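Local coordinates for uncharacterized protein YLR132C (Kluyveromyces marxianus, PDB 6PFQ) that probably acts as a U6 snRNA phosphodiesterase, a nuclease of the 2H phosphodiesterase superfamily that trims RNA ends, at residues Q23-V33 and S44-K52; V36-F45 and R175-E186. All blocks are in the same frame, centred on the assembly; numbering follows the deposited sequence. Where two conformers were deposited one is given.

Contact 1: Q23-V33 and S44-K52; sequences QQIMDLVLKGV and SFEPLHRGK
The imidazole of His49 lies flat against the flank of helix 20-39, one face covered by Met26 CB, a CH-pi contact with the methylene 3.7 Å from the ring centroid. Its other face carries Arg50 CG, so the ring is sandwiched between helix and following residue. With chi1 at 66°, His49 CG sits between the backbone N and the carbonyl carbon, and the ring is turned in to the helix. There NE2 donates to Asp27 OD1 at 2.8 Å, meeting it from above the carboxylate plane; a second, weak bond from NE2 runs to Gln23 O, 3.3 Å away. Arg50 takes the same carboxylate side-on: NE lies 2.8 Å from Asp27 OD1 and NH2 2.9 Å from OD2, both at syn lone pairs, the NE bond nearly straight at 162°. This bidentate salt bridge joins the first long helix of the 2H-type fold to the connection that leads from it to strand 59-68, which carries the UMP-binding His60 and Ser62. A leucine in place of Asp27 would probably leave the Arg50 charge without its mate and set the His49 ring freer to turn. Beyond the polar end the contact is apolar. Leu30 CD1 touches Pro47 CB at 3.6 Å, the two side chains lying antiparallel alongside one another, and the same methyl lies near the plane of the His49 ring at its edge. One turn further, Val33 CG1 approaches Phe45 CD2 obliquely at 3.9 Å, while Phe45 N is held by Asn34 OD1.

Contact 2: V36-F45 and R175-E186; sequences VMDTHHRNSF and RLDSLRNLVATE
Two guanidinium groups lie flat on each other where Arg42 meets Arg175, their planes 15° apart and their centres 3.8 Å from one another. The like charges are probably eased by the acceptors at the Arg42 edge: NH2 points almost straight at Ser178 OG (2.8 Å, 168°), and NH1 reaches Arg175 O at 3.1 Å. That carbonyl also accepts the helical bond from Leu179 N, the two donors approaching from opposite faces of its plane. With its chain bent at chi2 (-97°), Arg42 reaches across to helix 169-186, and Leu179 CA lies over the guanidinium face turned from Arg175.

At the other end His40 and Glu186 reach toward each other from their two segments, with the ring and carboxylate planes steeply inclined. His40 NE2 donates to Glu186 OE1 at 2.6 Å, on the syn side but tilted from both planes. Leu182 CD1 sits over the centre of the imidazole, 3.7 Å from its centroid in a CH-pi contact, while Leu182 CD2 leans on Met37 CE. Bends at chi2 and chi3 bring Met37 CE against both Leu182 CD2 and Val183 CG1, the latter at 3.7 Å, while SD rests on Leu179 CD1. Val36 packs CG1 against Glu186 CB. Next to this methionine cluster, the Phe45 ring meets Leu179 and Val183 obliquely, with Leu115 of strand 112-119 also touching it.

Arg42 and His40 flank the point where helix 20-39 ends in a Schellman motif, His41 taking the positive phi and Arg42 N bonding to Met37 O; the arrangement is that of a helix C terminus and its exit loop docked against the side of helix 169-186.

From the N terminus, helix 20-39 enters contact 1 first: its residues 23-33 meet the chain again at 44-52, closing a short loop of ten residues that contains the end of the helix. Contact 2 starts within that loop, its first segment 36-45 running on into the start of 44-52, and closes only at 175-186, some 130 residues later, after strands of both sheets and two further helices. The two therefore cross rather than nest. Ser44 and Phe45 belong to segments of both, and the centres lie about 16 Å apart. Together they tie helix 20-39 to the connection carrying strand 46-47, which pairs with strand 154-161, and to helix 169-186 further along the chain.

Contact 1: Q23-V33 and S44-K52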
loop_
_atom_site.group_PDB
_atom_site.type_symbol
_atom_site.label_atom_id
_atom_site.label_comp_id
_atom_site.label_asym_id
_atom_site.label_seq_id
_atom_site.Cartn_x
_atom_site.Cartn_y
_atom_site.Cartn_z
ATOM N N GLN A 23 -8.534 5.312 13.676
ATOM C CA GLN A 23 -9.161 6.266 12.761
ATOM C C GLN A 23 -8.943 7.700 13.219
ATOM O O GLN A 23 -8.655 8.582 12.395
ATOM C CB GLN A 23 -10.661 5.970 12.637
ATOM C CG GLN A 23 -10.964 4.618 12.016
ATOM C CD GLN A 23 -12.436 4.207 12.236
ATOM O OE1 GLN A 23 -13.279 5.040 12.578
ATOM N NE2 GLN A 23 -12.730 2.917 12.067
ATOM N N GLN A 24 -9.076 7.949 14.536
ATOM C CA GLN A 24 -8.943 9.307 15.070
ATOM C C GLN A 24 -7.513 9.794 14.990
ATOM O O GLN A 24 -7.268 10.991 14.770
ATOM C CB GLN A 24 -9.403 9.356 16.531
ATOM C CG GLN A 24 -10.798 8.853 16.755
ATOM C CD GLN A 24 -11.165 8.842 18.228
ATOM O OE1 GLN A 24 -10.489 9.463 19.054
ATOM N NE2 GLN A 24 -12.230 8.131 18.563
ATOM N N ILE A 25 -6.555 8.888 15.234
ATOM C CA ILE A 25 -5.150 9.244 15.050
ATOM C C ILE A 25 -4.894 9.602 13.590
ATOM O O ILE A 25 -4.243 10.604 13.278
ATOM C CB ILE A 25 -4.259 8.094 15.559
ATOM C CG1 ILE A 25 -4.348 8.090 17.097
ATOM C CG2 ILE A 25 -2.793 8.246 15.108
ATOM C CD1 ILE A 25 -3.668 6.954 17.711
ATOM N N MET A 26 -5.441 8.832 12.666
ATOM C CA MET A 26 -5.142 9.167 11.273
ATOM C C MET A 26 -5.813 10.481 10.861
ATOM O O MET A 26 -5.223 11.261 10.104
ATOM C CB MET A 26 -5.560 8.021 10.343
ATOM C CG MET A 26 -4.637 6.764 10.455
ATOM S SD MET A 26 -2.838 7.196 10.471
ATOM C CE MET A 26 -2.762 8.186 8.926
ATOM N N ASP A 27 -6.998 10.783 11.403
ATOM C CA ASP A 27 -7.600 12.100 11.184
ATOM C C ASP A 27 -6.631 13.214 11.584
ATOM O O ASP A 27 -6.360 14.131 10.801
ATOM C CB ASP A 27 -8.906 12.229 11.980
ATOM C CG ASP A 27 -10.013 11.310 11.477
ATOM O OD1 ASP A 27 -9.935 10.792 10.340
ATOM O OD2 ASP A 27 -10.988 11.080 12.226
ATOM N N LEU A 28 -6.071 13.160 12.801
ATOM C CA LEU A 28 -5.241 14.296 13.208
ATOM C C LEU A 28 -3.901 14.300 12.476
ATOM O O LEU A 28 -3.386 15.375 12.142
ATOM C CB LEU A 28 -5.057 14.349 14.747
ATOM C CG LEU A 28 -3.972 13.627 15.558
ATOM C CD1 LEU A 28 -2.573 14.289 15.491
ATOM C CD2 LEU A 28 -4.404 13.427 17.030
ATOM N N VAL A 29 -3.326 13.129 12.186
ATOM C CA VAL A 29 -2.065 13.116 11.446
ATOM C C VAL A 29 -2.245 13.720 10.055
ATOM O O VAL A 29 -1.471 14.593 9.636
ATOM C CB VAL A 29 -1.492 11.684 11.386
ATOM C CG1 VAL A 29 -0.273 11.608 10.417
ATOM C CG2 VAL A 29 -1.090 11.250 12.814
ATOM N N LEU A 30 -3.272 13.288 9.328
ATOM C CA LEU A 30 -3.448 13.783 7.962
ATOM C C LEU A 30 -3.866 15.245 7.952
ATOM O O LEU A 30 -3.454 16.005 7.062
ATOM C CB LEU A 30 -4.479 12.916 7.221
ATOM C CG LEU A 30 -3.930 11.490 7.007
ATOM C CD1 LEU A 30 -5.010 10.529 6.521
ATOM C CD2 LEU A 30 -2.729 11.505 6.073
ATOM N N LYS A 31 -4.633 15.686 8.958
ATOM C CA LYS A 31 -4.954 17.110 9.007
ATOM C C LYS A 31 -3.682 17.927 9.156
ATOM O O LYS A 31 -3.507 18.959 8.496
ATOM C CB LYS A 31 -5.955 17.411 10.126
ATOM C CG LYS A 31 -6.372 18.860 10.116
ATOM C CD LYS A 31 -7.627 19.125 10.961
ATOM C CE LYS A 31 -7.482 18.619 12.354
ATOM N NZ LYS A 31 -8.690 19.077 13.176
ATOM N N GLY A 32 -2.750 17.421 9.949
ATOM C CA GLY A 32 -1.523 18.147 10.182
ATOM C C GLY A 32 -0.646 18.190 8.953
ATOM O O GLY A 32 -0.040 19.217 8.655
ATOM N N VAL A 33 -0.539 17.062 8.237
ATOM C CA VAL A 33 0.189 17.046 6.965
ATOM C C VAL A 33 -0.430 18.031 5.989
ATOM O O VAL A 33 0.266 18.805 5.320
ATOM C CB VAL A 33 0.229 15.623 6.372
ATOM C CG1 VAL A 33 0.907 15.671 4.971
ATOM C CG2 VAL A 33 1.049 14.728 7.292
ATOM N N SER A 44 -3.311 18.723 -1.428
ATOM C CA SER A 44 -3.582 17.967 -0.209
ATOM C C SER A 44 -3.871 16.482 -0.476
ATOM O O SER A 44 -4.306 16.079 -1.554
ATOM C CB SER A 44 -4.760 18.592 0.547
ATOM O OG SER A 44 -4.293 19.740 1.247
ATOM N N PHE A 45 -3.664 15.682 0.567
ATOM C CA PHE A 45 -3.882 14.247 0.558
ATOM C C PHE A 45 -5.294 13.915 1.011
ATOM O O PHE A 45 -5.737 14.383 2.075
ATOM C CB PHE A 45 -2.861 13.571 1.484
ATOM C CG PHE A 45 -1.449 13.715 1.000
ATOM C CD1 PHE A 45 -0.953 12.862 0.007
ATOM C CD2 PHE A 45 -0.626 14.723 1.517
ATOM C CE1 PHE A 45 0.357 13.016 -0.450
ATOM C CE2 PHE A 45 0.696 14.887 1.064
ATOM C CZ PHE A 45 1.180 14.026 0.081
ATOM N N GLU A 46 -6.017 13.183 0.178
ATOM C CA GLU A 46 -7.295 12.608 0.607
ATOM C C GLU A 46 -7.029 11.447 1.556
ATOM O O GLU A 46 -6.260 10.535 1.210
ATOM C CB GLU A 46 -8.089 12.117 -0.625
ATOM C CG GLU A 46 -9.429 11.463 -0.274
ATOM C CD GLU A 46 -10.467 12.445 0.168
ATOM O OE1 GLU A 46 -10.233 13.668 0.099
ATOM O OE2 GLU A 46 -11.543 11.988 0.580
ATOM N N PRO A 47 -7.620 11.438 2.745
ATOM C CA PRO A 47 -7.434 10.295 3.660
ATOM C C PRO A 47 -7.978 9.017 3.049
ATOM O O PRO A 47 -9.085 8.993 2.521
ATOM C CB PRO A 47 -8.242 10.706 4.905
ATOM C CG PRO A 47 -8.144 12.223 4.863
ATOM C CD PRO A 47 -8.341 12.553 3.399
ATOM N N LEU A 48 -7.181 7.944 3.104
ATOM C CA LEU A 48 -7.601 6.656 2.535
ATOM C C LEU A 48 -8.400 5.795 3.504
ATOM O O LEU A 48 -8.935 4.748 3.097
ATOM C CB LEU A 48 -6.366 5.854 2.074
ATOM C CG LEU A 48 -5.670 6.448 0.849
ATOM C CD1 LEU A 48 -4.292 5.751 0.635
ATOM C CD2 LEU A 48 -6.593 6.220 -0.350
ATOM N N HIS A 49 -8.491 6.183 4.766
ATOM C CA HIS A 49 -9.222 5.352 5.716
ATOM C C HIS A 49 -10.691 5.740 5.854
ATOM O O HIS A 49 -11.428 5.081 6.601
ATOM C CB HIS A 49 -8.554 5.414 7.101
ATOM C CG HIS A 49 -8.601 6.753 7.776
ATOM N ND1 HIS A 49 -7.899 7.856 7.323
ATOM C CD2 HIS A 49 -9.233 7.151 8.912
ATOM C CE1 HIS A 49 -8.120 8.878 8.135
ATOM N NE2 HIS A 49 -8.920 8.473 9.111
ATOM N N ARG A 50 -11.142 6.749 5.125
ATOM C CA ARG A 50 -12.512 7.235 5.278
ATOM C C ARG A 50 -13.120 7.481 3.919
ATOM O O ARG A 50 -12.429 7.875 2.976
ATOM C CB ARG A 50 -12.574 8.536 6.082
ATOM C CG ARG A 50 -12.374 8.351 7.562
ATOM C CD ARG A 50 -12.624 9.649 8.316
ATOM N NE ARG A 50 -12.366 9.491 9.747
ATOM C CZ ARG A 50 -13.216 8.959 10.624
ATOM N NH1 ARG A 50 -14.406 8.519 10.222
ATOM N NH2 ARG A 50 -12.874 8.877 11.909
ATOM N N GLY A 51 -14.428 7.235 3.819
ATOM C CA GLY A 51 -15.174 7.594 2.643
ATOM C C GLY A 51 -16.098 8.759 2.963
ATOM O O GLY A 51 -15.938 9.454 3.959
ATOM N N LYS A 52 -17.121 8.910 2.127
ATOM C CA LYS A 52 -18.118 9.931 2.373
ATOM C C LYS A 52 -18.873 9.619 3.656
ATOM O O LYS A 52 -19.068 8.458 4.021
ATOM C CB LYS A 52 -19.080 10.022 1.182
#

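Contact 2: V36-F45 and R175-E186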
loop_
_atom_site.group_PDB
_atom_site.type_symbol
_atom_site.label_atom_id
_atom_site.label_comp_id
_atom_site.label_asym_id
_atom_site.label_seq_id
_atom_site.Cartn_x
_atom_site.Cartn_y
_atom_site.Cartn_z
ATOM N N VAL A 36 0.432 21.652 6.420
ATOM C CA VAL A 36 1.714 21.960 5.789
ATOM C C VAL A 36 1.566 22.072 4.262
ATOM O O VAL A 36 2.150 22.964 3.638
ATOM C CB VAL A 36 2.767 20.915 6.188
ATOM C CG1 VAL A 36 4.069 21.201 5.472
ATOM C CG2 VAL A 36 2.972 20.904 7.720
ATOM N N MET A 37 0.787 21.187 3.632
ATOM C CA MET A 37 0.584 21.331 2.186
ATOM C C MET A 37 -0.063 22.681 1.861
ATOM O O MET A 37 0.357 23.378 0.929
ATOM C CB MET A 37 -0.269 20.184 1.621
ATOM C CG MET A 37 0.276 18.777 1.897
ATOM S SD MET A 37 1.915 18.552 1.175
ATOM C CE MET A 37 2.952 18.938 2.598
ATOM N N ASP A 38 -1.068 23.080 2.638
ATOM C CA ASP A 38 -1.717 24.374 2.410
ATOM C C ASP A 38 -0.723 25.519 2.519
ATOM O O ASP A 38 -0.703 26.422 1.676
ATOM C CB ASP A 38 -2.828 24.594 3.435
ATOM C CG ASP A 38 -4.059 23.802 3.134
ATOM O OD1 ASP A 38 -4.214 23.380 1.977
ATOM O OD2 ASP A 38 -4.884 23.608 4.058
ATOM N N THR A 39 0.060 25.533 3.601
ATOM C CA THR A 39 1.047 26.591 3.799
ATOM C C THR A 39 1.964 26.731 2.596
ATOM O O THR A 39 2.315 27.845 2.190
ATOM C CB THR A 39 1.882 26.267 5.029
ATOM O OG1 THR A 39 1.058 26.392 6.183
ATOM C CG2 THR A 39 3.105 27.157 5.120
ATOM N N HIS A 40 2.334 25.608 1.984
ATOM C CA HIS A 40 3.272 25.614 0.878
ATOM C C HIS A 40 2.603 25.583 -0.478
ATOM O O HIS A 40 3.292 25.359 -1.477
ATOM C CB HIS A 40 4.240 24.445 1.037
ATOM C CG HIS A 40 5.199 24.640 2.166
ATOM N ND1 HIS A 40 6.459 25.160 1.983
ATOM C CD2 HIS A 40 5.063 24.438 3.492
ATOM C CE1 HIS A 40 7.069 25.245 3.151
ATOM N NE2 HIS A 40 6.248 24.805 4.083
ATOM N N HIS A 41 1.281 25.795 -0.534
ATOM C CA HIS A 41 0.538 25.849 -1.794
ATOM C C HIS A 41 0.730 24.567 -2.603
ATOM O O HIS A 41 0.895 24.592 -3.834
ATOM C CB HIS A 41 0.923 27.090 -2.603
ATOM C CG HIS A 41 0.732 28.361 -1.840
ATOM N ND1 HIS A 41 1.786 29.093 -1.336
ATOM C CD2 HIS A 41 -0.394 28.989 -1.431
ATOM C CE1 HIS A 41 1.316 30.136 -0.677
ATOM N NE2 HIS A 41 -0.003 30.092 -0.714
ATOM N N ARG A 42 0.695 23.438 -1.899
ATOM C CA ARG A 42 0.742 22.111 -2.501
ATOM C C ARG A 42 -0.630 21.452 -2.449
ATOM O O ARG A 42 -1.465 21.787 -1.610
ATOM C CB ARG A 42 1.736 21.203 -1.776
ATOM C CG ARG A 42 3.128 21.772 -1.664
ATOM C CD ARG A 42 3.986 21.231 -2.745
ATOM N NE ARG A 42 5.385 21.612 -2.604
ATOM C CZ ARG A 42 6.373 20.975 -3.222
ATOM N NH1 ARG A 42 6.109 19.930 -4.017
ATOM N NH2 ARG A 42 7.619 21.392 -3.063
ATOM N N ASN A 43 -0.832 20.467 -3.329
ATOM C CA ASN A 43 -2.032 19.636 -3.263
ATOM C C ASN A 43 -2.100 18.856 -1.950
ATOM O O ASN A 43 -1.082 18.404 -1.403
ATOM C CB ASN A 43 -2.059 18.660 -4.448
ATOM C CG ASN A 43 -2.590 19.304 -5.722
ATOM O OD1 ASN A 43 -2.997 20.453 -5.709
ATOM N ND2 ASN A 43 -2.586 18.554 -6.826
ATOM N N SER A 44 -3.311 18.723 -1.428
ATOM C CA SER A 44 -3.582 17.967 -0.209
ATOM C C SER A 44 -3.871 16.482 -0.476
ATOM O O SER A 44 -4.306 16.079 -1.554
ATOM C CB SER A 44 -4.760 18.592 0.547
ATOM O OG SER A 44 -4.293 19.740 1.247
ATOM N N PHE A 45 -3.664 15.682 0.567
ATOM C CA PHE A 45 -3.882 14.247 0.558
ATOM C C PHE A 45 -5.294 13.915 1.011
ATOM O O PHE A 45 -5.737 14.383 2.075
ATOM C CB PHE A 45 -2.861 13.571 1.484
ATOM C CG PHE A 45 -1.449 13.715 1.000
ATOM C CD1 PHE A 45 -0.953 12.862 0.007
ATOM C CD2 PHE A 45 -0.626 14.723 1.517
ATOM C CE1 PHE A 45 0.357 13.016 -0.450
ATOM C CE2 PHE A 45 0.696 14.887 1.064
ATOM C CZ PHE A 45 1.180 14.026 0.081
ATOM N N ARG A 175 9.125 18.190 -8.578
ATOM C CA ARG A 175 8.124 18.567 -7.580
ATOM C C ARG A 175 7.802 17.385 -6.659
ATOM O O ARG A 175 7.525 17.578 -5.469
ATOM C CB ARG A 175 6.861 19.099 -8.266
ATOM C CG ARG A 175 7.071 20.415 -9.057
ATOM C CD ARG A 175 7.495 21.589 -8.171
ATOM N NE ARG A 175 6.364 22.211 -7.477
ATOM C CZ ARG A 175 6.471 23.050 -6.441
ATOM N NH1 ARG A 175 7.663 23.377 -5.960
ATOM N NH2 ARG A 175 5.379 23.553 -5.876
ATOM N N LEU A 176 7.877 16.166 -7.181
ATOM C CA LEU A 176 7.711 14.988 -6.337
ATOM C C LEU A 176 8.846 14.873 -5.313
ATOM O O LEU A 176 8.606 14.588 -4.126
ATOM C CB LEU A 176 7.640 13.735 -7.213
ATOM C CG LEU A 176 7.722 12.401 -6.493
ATOM C CD1 LEU A 176 6.562 12.239 -5.498
ATOM C CD2 LEU A 176 7.706 11.264 -7.553
ATOM N N ASP A 177 10.088 15.101 -5.740
ATOM C CA ASP A 177 11.181 15.023 -4.769
ATOM C C ASP A 177 11.134 16.168 -3.757
ATOM O O ASP A 177 11.439 15.966 -2.576
ATOM C CB ASP A 177 12.518 14.989 -5.519
ATOM C CG ASP A 177 12.760 13.617 -6.179
ATOM O OD1 ASP A 177 12.296 12.590 -5.630
ATOM O OD2 ASP A 177 13.401 13.565 -7.244
ATOM N N SER A 178 10.721 17.359 -4.155
ATOM C CA SER A 178 10.582 18.398 -3.142
ATOM C C SER A 178 9.348 18.164 -2.272
ATOM O O SER A 178 9.331 18.567 -1.111
ATOM C CB SER A 178 10.551 19.790 -3.772
ATOM O OG SER A 178 9.462 19.994 -4.624
ATOM N N LEU A 179 8.316 17.499 -2.789
ATOM C CA LEU A 179 7.206 17.124 -1.910
ATOM C C LEU A 179 7.664 16.097 -0.875
ATOM O O LEU A 179 7.334 16.204 0.313
ATOM C CB LEU A 179 6.031 16.566 -2.737
ATOM C CG LEU A 179 4.869 15.925 -1.967
ATOM C CD1 LEU A 179 4.197 16.911 -0.994
ATOM C CD2 LEU A 179 3.838 15.292 -2.967
ATOM N N ARG A 180 8.425 15.084 -1.318
ATOM C CA ARG A 180 8.971 14.102 -0.392
ATOM C C ARG A 180 9.822 14.785 0.677
ATOM O O ARG A 180 9.712 14.473 1.876
ATOM C CB ARG A 180 9.815 13.087 -1.150
ATOM C CG ARG A 180 8.959 12.122 -2.002
ATOM C CD ARG A 180 9.850 11.421 -3.023
ATOM N NE ARG A 180 9.165 10.256 -3.603
ATOM C CZ ARG A 180 9.565 9.658 -4.715
ATOM N NH1 ARG A 180 10.623 10.162 -5.377
ATOM N NH2 ARG A 180 8.907 8.584 -5.174
ATOM N N ASN A 181 10.665 15.737 0.269
ATOM C CA ASN A 181 11.479 16.438 1.262
ATOM C C ASN A 181 10.618 17.279 2.190
ATOM O O ASN A 181 10.920 17.400 3.377
ATOM C CB ASN A 181 12.523 17.336 0.580
ATOM C CG ASN A 181 13.314 18.183 1.593
ATOM O OD1 ASN A 181 14.134 17.663 2.327
ATOM N ND2 ASN A 181 13.021 19.476 1.659
ATOM N N LEU A 182 9.577 17.908 1.652
ATOM C CA LEU A 182 8.740 18.779 2.465
ATOM C C LEU A 182 8.012 18.000 3.562
ATOM O O LEU A 182 8.024 18.408 4.730
ATOM C CB LEU A 182 7.760 19.534 1.572
ATOM C CG LEU A 182 6.763 20.415 2.315
ATOM C CD1 LEU A 182 7.504 21.508 3.112
ATOM C CD2 LEU A 182 5.707 20.988 1.337
ATOM N N VAL A 183 7.371 16.873 3.212
ATOM C CA VAL A 183 6.632 16.161 4.255
ATOM C C VAL A 183 7.597 15.597 5.280
ATOM O O VAL A 183 7.292 15.597 6.494
ATOM C CB VAL A 183 5.696 15.063 3.704
ATOM C CG1 VAL A 183 4.646 15.675 2.801
ATOM C CG2 VAL A 183 6.460 13.938 2.968
ATOM N N ALA A 184 8.799 15.192 4.843
ATOM C CA ALA A 184 9.772 14.656 5.792
ATOM C C ALA A 184 10.321 15.738 6.724
ATOM O O ALA A 184 10.536 15.491 7.916
ATOM C CB ALA A 184 10.908 13.968 5.028
ATOM N N THR A 185 10.580 16.930 6.212
ATOM C CA THR A 185 11.212 17.952 7.051
ATOM C C THR A 185 10.212 18.743 7.879
ATOM O O THR A 185 10.534 19.158 9.004
ATOM C CB THR A 185 12.013 18.945 6.197
ATOM O OG1 THR A 185 11.123 19.627 5.327
ATOM C CG2 THR A 185 13.021 18.254 5.352
ATOM N N GLU A 186 9.006 18.976 7.359
ATOM C CA GLU A 186 8.076 19.883 8.023
ATOM C C GLU A 186 6.789 19.233 8.499
ATOM O O GLU A 186 6.022 19.902 9.196
ATOM C CB GLU A 186 7.709 21.061 7.093
ATOM C CG GLU A 186 8.859 22.049 6.876
ATOM C CD GLU A 186 8.434 23.303 6.119
ATOM O OE1 GLU A 186 7.238 23.665 6.165
ATOM O OE2 GLU A 186 9.304 23.934 5.477
#